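Local coordinates for protein separin (Saccharomyces cerevisiae, PDB 5U1T) that cleaves the SCC1 subunit of cohesin as a caspase-like cysteine protease at the onset of anaphase, triggering chromosome segregation, and is held inactive by securin before then, at residues E828-Y833 and D864-E869. Sequence-based numbering, arbitrary orientation.
Sequences EPIIVY and DYLDAE
The two methyls at the end of L866 reach the first turn of helix 829-845. CD2 meets the backbone at the start of the helix, 3.8 Å from N of I830, and also lies near CB of P829. CD1 turns the other way along the helix and settles obliquely beside the root of the Y833 ring, 3.8 Å from Y833 CB. With CG anti to the backbone N (chi1 175°), CG and CD2 of the ring join CB in touching L866 CD1. The CG1 branch of I830, likewise anti to N (chi1 -173°), carries its CD1 to both methyls, 4.1 Å from CD1 of L866. P829, the first residue of the helix, has a second partner in Y865, CB to CB at 3.8 Å, while the phenol of Y865 leads away from the helix. S874 of helix 872-881 touches both I830 and L866, and Y833 also meets the ring of F863. An alanine in place of L866 would probably leave P829, I830 and Y833 without their common apolar partner and weaken the hold of the 864-869 loop on the helix. The contact thus packs the connection between helices 849-863 and 872-881 against the start of helix 829-845. Its side-chain pairs are apolar and L866 CD2 also rests on the backbone at P829 and I830, so the two parts are probably held here by van der Waals packing and the burial of hydrocarbon.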
# COMPACT_ATOMS: atom_id res chain seq x y z
N GLU A 828 -4.69 -12.37 -0.38
CA GLU A 828 -5.58 -11.39 -1.01
C GLU A 828 -5.66 -11.61 -2.51
O GLU A 828 -4.71 -11.42 -3.21
CB GLU A 828 -5.18 -9.96 -0.68
CG GLU A 828 -5.11 -9.65 0.80
CD GLU A 828 -6.41 -9.84 1.52
OE1 GLU A 828 -7.44 -9.38 1.02
OE2 GLU A 828 -6.41 -10.44 2.59
N PRO A 829 -6.83 -11.96 -3.00
CA PRO A 829 -7.01 -12.36 -4.40
C PRO A 829 -6.61 -11.29 -5.42
O PRO A 829 -5.98 -11.62 -6.43
CB PRO A 829 -8.51 -12.65 -4.49
CG PRO A 829 -8.85 -13.10 -3.12
CD PRO A 829 -8.05 -12.20 -2.21
N ILE A 830 -6.91 -10.03 -5.18
CA ILE A 830 -6.53 -9.01 -6.13
C ILE A 830 -5.04 -8.84 -6.19
O ILE A 830 -4.51 -8.43 -7.19
CB ILE A 830 -7.16 -7.67 -5.79
CG1 ILE A 830 -6.89 -6.66 -6.88
CG2 ILE A 830 -6.58 -7.13 -4.51
CD1 ILE A 830 -7.69 -6.91 -8.11
N ILE A 831 -4.36 -9.14 -5.12
CA ILE A 831 -2.91 -9.02 -5.13
C ILE A 831 -2.29 -10.26 -5.76
O ILE A 831 -1.40 -10.16 -6.59
CB ILE A 831 -2.34 -8.82 -3.72
CG1 ILE A 831 -2.92 -7.55 -3.09
CG2 ILE A 831 -0.83 -8.69 -3.79
CD1 ILE A 831 -2.51 -6.26 -3.78
N VAL A 832 -2.79 -11.43 -5.38
CA VAL A 832 -2.34 -12.68 -5.96
C VAL A 832 -2.57 -12.68 -7.47
O VAL A 832 -1.67 -13.03 -8.23
CB VAL A 832 -3.04 -13.87 -5.30
CG1 VAL A 832 -2.73 -15.16 -6.02
CG2 VAL A 832 -2.62 -13.97 -3.85
N TYR A 833 -3.75 -12.26 -7.91
CA TYR A 833 -4.02 -12.21 -9.34
C TYR A 833 -3.04 -11.27 -10.06
O TYR A 833 -2.37 -11.69 -10.99
CB TYR A 833 -5.44 -11.75 -9.67
CG TYR A 833 -5.57 -11.62 -11.17
CD1 TYR A 833 -5.49 -12.74 -11.99
CD2 TYR A 833 -5.67 -10.37 -11.78
CE1 TYR A 833 -5.55 -12.64 -13.35
CE2 TYR A 833 -5.72 -10.26 -13.16
CZ TYR A 833 -5.66 -11.40 -13.94
OH TYR A 833 -5.70 -11.33 -15.31
N ASP A 864 -10.87 -16.08 -10.85
CA ASP A 864 -12.17 -16.54 -10.40
C ASP A 864 -12.63 -15.84 -9.13
O ASP A 864 -13.82 -15.60 -8.95
CB ASP A 864 -12.16 -18.04 -10.17
CG ASP A 864 -12.31 -18.80 -11.46
OD1 ASP A 864 -12.92 -18.23 -12.40
OD2 ASP A 864 -11.82 -19.95 -11.53
N TYR A 865 -11.68 -15.51 -8.26
CA TYR A 865 -11.97 -14.92 -6.96
C TYR A 865 -12.17 -13.43 -7.05
O TYR A 865 -12.15 -12.74 -6.04
CB TYR A 865 -10.84 -15.22 -5.98
CG TYR A 865 -10.65 -16.70 -5.72
CD1 TYR A 865 -10.18 -17.54 -6.71
CD2 TYR A 865 -10.92 -17.24 -4.47
CE1 TYR A 865 -10.01 -18.88 -6.49
CE2 TYR A 865 -10.74 -18.60 -4.23
CZ TYR A 865 -10.29 -19.41 -5.25
OH TYR A 865 -10.11 -20.76 -5.02
N LEU A 866 -12.33 -12.93 -8.27
CA LEU A 866 -12.50 -11.50 -8.47
C LEU A 866 -13.90 -11.24 -8.99
O LEU A 866 -14.55 -12.14 -9.51
CB LEU A 866 -11.42 -10.96 -9.42
CG LEU A 866 -9.96 -11.05 -8.93
CD1 LEU A 866 -8.98 -10.40 -9.90
CD2 LEU A 866 -9.80 -10.43 -7.56
N ASP A 867 -14.39 -10.02 -8.80
CA ASP A 867 -15.68 -9.64 -9.35
C ASP A 867 -15.43 -9.04 -10.75
O ASP A 867 -15.09 -7.86 -10.89
CB ASP A 867 -16.38 -8.66 -8.39
CG ASP A 867 -17.74 -8.17 -8.90
OD1 ASP A 867 -17.92 -8.01 -10.13
OD2 ASP A 867 -18.64 -7.89 -8.07
N ALA A 868 -15.62 -9.87 -11.78
CA ALA A 868 -15.27 -9.52 -13.15
C ALA A 868 -15.98 -8.25 -13.63
O ALA A 868 -15.36 -7.44 -14.34
CB ALA A 868 -15.56 -10.67 -14.09
N GLU A 869 -17.25 -8.07 -13.24
CA GLU A 869 -18.03 -6.91 -13.67
C GLU A 869 -17.68 -5.63 -12.92
O GLU A 869 -17.92 -4.55 -13.42
CB GLU A 869 -19.53 -7.17 -13.54
CG GLU A 869 -19.98 -8.55 -14.01
CD GLU A 869 -21.16 -8.50 -14.99
OE1 GLU A 869 -22.34 -8.62 -14.54
OE2 GLU A 869 -20.90 -8.36 -16.23